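Galactose-1-phosphate uridylyltransferase (Pyrobaculum aerophilum str. IM2, PDB 6K9Z) binds zinc and probably transfers uridylyl groups between UDP-glucose and hexose 1-phosphates such as galactose 1-phosphate. Local coordinates at residues V194-K199 and T297-A302. The protein carries 1 engineered substitution. Numbering follows the deposited sequence.
Sequences VPFYAK and TPEETA
Val-194 and Pro-298 lead the packing of a beta-hairpin loop on the first turn of the C-terminal helix 298-309, within the C-terminal HIT-type half of the transferase. Segment 194-199 links strands 190-193 and 202-208 of the large antiparallel sheet through a type I turn from Pro-195 to Ala-198, closed by Ala-198 N to Pro-195 O at 3.0 Å.

The apolar contact is built on the two methyls of Val-194. With CG1 anti to the backbone N (chi1 176°), that branch lies 3.8 Å from CB of Pro-298, while CG2 reaches CB of Ala-302 at 3.6 Å, one helical turn on. CB of Ala-198 lies farther off, 4.2 Å from CG of Pro-298, and the Pro-298 ring also rests near the turn carbonyls, its CB 3.7 Å from Pro-195 O.

The polar side of the contact faces the second subunit. Glu-299 bends at chi2, bringing OE2 to 3.9 Å from CD1 of Phe-196, with ring and carboxylate planes 47° apart. The same oxygen forms salt bridges with Arg-182 and with Arg-4 of the second subunit. Arg-4 of the second subunit also makes a cation-pi contact with the Phe-196 ring and a hydrogen bond from NH1 to Phe-196 O. Tyr-68 of that subunit stacks on the ring, so the turn and the helix start together form part of the dimer interface.

Thr-297 is the helix N-cap: its OG1 accepts from Glu-300 N at 3.0 Å, with an N-H...O angle of 163°.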
ATOM      1  N   VAL A 194      10.218  -5.935 -16.465  1.00 16.25           N
ATOM      2  CA  VAL A 194       9.968  -6.207 -15.039  1.00 15.81           C
ATOM      3  C   VAL A 194      11.149  -5.607 -14.288  1.00 16.22           C
ATOM      4  O   VAL A 194      12.308  -5.963 -14.553  1.00 16.32           O
ATOM      5  CB  VAL A 194       9.795  -7.702 -14.755  1.00 16.42           C
ATOM      6  CG1 VAL A 194       9.634  -7.913 -13.274  1.00 16.36           C
ATOM      7  CG2 VAL A 194       8.600  -8.270 -15.515  1.00 16.82           C
ATOM      8  N   PRO A 195      10.966  -4.636 -13.376  1.00 15.94           N
ATOM      9  CA  PRO A 195      12.127  -4.122 -12.661  1.00 16.09           C
ATOM     10  C   PRO A 195      12.760  -5.164 -11.729  1.00 16.42           C
ATOM     11  O   PRO A 195      12.051  -6.055 -11.216  1.00 16.06           O
ATOM     12  CB  PRO A 195      11.562  -2.985 -11.811  1.00 15.94           C
ATOM     13  CG  PRO A 195      10.081  -3.230 -11.744  1.00 16.61           C
ATOM     14  CD  PRO A 195       9.718  -3.959 -13.019  1.00 16.13           C
ATOM     15  N   PHE A 196      14.063  -5.033 -11.502  1.00 16.65           N
ATOM     16  CA  PHE A 196      14.806  -5.863 -10.512  1.00 17.55           C
ATOM     17  C   PHE A 196      14.096  -5.825  -9.158  1.00 17.35           C
ATOM     18  O   PHE A 196      13.996  -6.828  -8.452  1.00 17.49           O
ATOM     19  CB  PHE A 196      16.244  -5.390 -10.365  1.00 18.47           C
ATOM     20  CG  PHE A 196      17.072  -6.290  -9.484  1.00 19.10           C
ATOM     21  CD1 PHE A 196      17.592  -7.470  -9.973  1.00 20.11           C
ATOM     22  CD2 PHE A 196      17.378  -5.933  -8.185  1.00 19.99           C
ATOM     23  CE1 PHE A 196      18.341  -8.311  -9.176  1.00 20.92           C
ATOM     24  CE2 PHE A 196      18.158  -6.770  -7.388  1.00 20.48           C
ATOM     25  CZ  PHE A 196      18.675  -7.936  -7.908  1.00 21.08           C
ATOM     26  N   TYR A 197      13.564  -4.662  -8.832  1.00 16.62           N
ATOM     27  CA  TYR A 197      12.928  -4.302  -7.530  1.00 16.83           C
ATOM     28  C   TYR A 197      11.400  -4.363  -7.665  1.00 16.26           C
ATOM     29  O   TYR A 197      10.718  -3.702  -6.848  1.00 16.37           O
ATOM     30  CB  TYR A 197      13.394  -2.897  -7.105  1.00 16.80           C
ATOM     31  CG  TYR A 197      13.390  -1.864  -8.227  1.00 16.55           C
ATOM     32  CD1 TYR A 197      14.458  -1.744  -9.103  1.00 16.99           C
ATOM     33  CD2 TYR A 197      12.293  -1.020  -8.431  1.00 16.36           C
ATOM     34  CE1 TYR A 197      14.473  -0.816 -10.122  1.00 17.04           C
ATOM     35  CE2 TYR A 197      12.259  -0.135  -9.495  1.00 16.27           C
ATOM     36  CZ  TYR A 197      13.371  -0.005 -10.321  1.00 16.66           C
ATOM     37  OH  TYR A 197      13.320   0.850 -11.389  1.00 17.20           O
ATOM     38  N   ALA A 198      10.864  -5.220  -8.547  1.00 16.24           N
ATOM     39  CA  ALA A 198       9.413  -5.524  -8.601  1.00 16.73           C
ATOM     40  C   ALA A 198       8.927  -5.960  -7.200  1.00 16.91           C
ATOM     41  O   ALA A 198       9.660  -6.691  -6.492  1.00 16.78           O
ATOM     42  CB  ALA A 198       9.133  -6.619  -9.606  1.00 17.16           C
ATOM     43  N   LYS A 199       7.714  -5.521  -6.844  1.00 17.61           N
ATOM     44  CA  LYS A 199       7.043  -5.805  -5.542  1.00 18.75           C
ATOM     45  C   LYS A 199       5.733  -6.560  -5.721  1.00 18.56           C
ATOM     46  O   LYS A 199       5.237  -7.206  -4.744  1.00 18.53           O
ATOM     47  CB  LYS A 199       6.612  -4.500  -4.882  1.00 20.66           C
ATOM     48  CG  LYS A 199       7.723  -3.635  -4.404  1.00 22.40           C
ATOM     49  CD  LYS A 199       7.246  -2.218  -4.174  1.00 22.02           C
ATOM     50  CE  LYS A 199       8.447  -1.310  -4.232  1.00 23.58           C
ATOM     51  NZ  LYS A 199       9.186  -1.467  -5.512  1.00 25.92           N
ATOM     52  N   THR A 297      10.733 -15.289  -8.898  1.00 23.52           N
ATOM     53  CA  THR A 297      11.709 -14.200  -9.183  1.00 22.71           C
ATOM     54  C   THR A 297      11.148 -13.259 -10.234  1.00 22.06           C
ATOM     55  O   THR A 297      10.454 -13.690 -11.141  1.00 22.29           O
ATOM     56  CB  THR A 297      13.078 -14.727  -9.593  1.00 23.22           C
ATOM     57  OG1 THR A 297      12.945 -15.317 -10.885  1.00 23.88           O
ATOM     58  CG2 THR A 297      13.640 -15.703  -8.590  1.00 24.18           C
ATOM     59  N   PRO A 298      11.504 -11.959 -10.178  1.00 20.85           N
ATOM     60  CA  PRO A 298      11.225 -11.032 -11.272  1.00 20.53           C
ATOM     61  C   PRO A 298      11.712 -11.556 -12.630  1.00 20.61           C
ATOM     62  O   PRO A 298      11.089 -11.252 -13.624  1.00 20.24           O
ATOM     63  CB  PRO A 298      11.933  -9.751 -10.815  1.00 20.16           C
ATOM     64  CG  PRO A 298      11.862  -9.797  -9.292  1.00 19.72           C
ATOM     65  CD  PRO A 298      12.013 -11.273  -8.981  1.00 20.94           C
ATOM     66  N   GLU A 299      12.843 -12.241 -12.644  1.00 20.77           N
ATOM     67  CA  GLU A 299      13.452 -12.787 -13.893  1.00 21.65           C
ATOM     68  C   GLU A 299      12.541 -13.869 -14.482  1.00 21.80           C
ATOM     69  O   GLU A 299      12.271 -13.833 -15.685  1.00 21.99           O
ATOM     70  CB  GLU A 299      14.857 -13.284 -13.610  1.00 22.25           C
ATOM     71  CG  GLU A 299      15.803 -12.160 -13.211  1.00 22.00           C
ATOM     72  CD  GLU A 299      15.641 -11.671 -11.772  1.00 21.61           C
ATOM     73  OE1 GLU A 299      15.347 -12.497 -10.878  1.00 21.63           O
ATOM     74  OE2 GLU A 299      15.744 -10.460 -11.554  1.00 21.91           O
ATOM     75  N   GLU A 300      12.041 -14.779 -13.664  1.00 22.71           N
ATOM     76  CA  GLU A 300      11.099 -15.820 -14.156  1.00 24.31           C
ATOM     77  C   GLU A 300       9.795 -15.139 -14.587  1.00 22.98           C
ATOM     78  O   GLU A 300       9.261 -15.496 -15.646  1.00 22.58           O
ATOM     79  CB  GLU A 300      10.807 -16.874 -13.085  1.00 26.54           C
ATOM     80  CG  GLU A 300       9.815 -17.935 -13.534  1.00 29.32           C
ATOM     81  CD  GLU A 300       9.614 -19.135 -12.611  1.00 32.74           C
ATOM     82  OE1 GLU A 300      10.480 -19.401 -11.731  1.00 34.36           O
ATOM     83  OE2 GLU A 300       8.585 -19.819 -12.767  1.00 36.44           O
ATOM     84  N   THR A 301       9.297 -14.161 -13.830  1.00 22.19           N
ATOM     85  CA  THR A 301       8.029 -13.477 -14.181  1.00 21.46           C
ATOM     86  C   THR A 301       8.196 -12.729 -15.520  1.00 20.65           C
ATOM     87  O   THR A 301       7.313 -12.846 -16.377  1.00 19.57           O
ATOM     88  CB  THR A 301       7.492 -12.668 -12.997  1.00 22.35           C
ATOM     89  OG1 THR A 301       7.211 -13.630 -11.962  1.00 23.29           O
ATOM     90  CG2 THR A 301       6.255 -11.909 -13.426  1.00 22.61           C
ATOM     91  N   ALA A 302       9.296 -12.005 -15.724  1.00 20.13           N
ATOM     92  CA  ALA A 302       9.568 -11.390 -17.040  1.00 19.76           C
ATOM     93  C   ALA A 302       9.504 -12.445 -18.164  1.00 20.57           C
ATOM     94  O   ALA A 302       8.928 -12.149 -19.228  1.00 20.04           O
ATOM     95  CB  ALA A 302      10.889 -10.705 -16.972  1.00 20.09           C
TER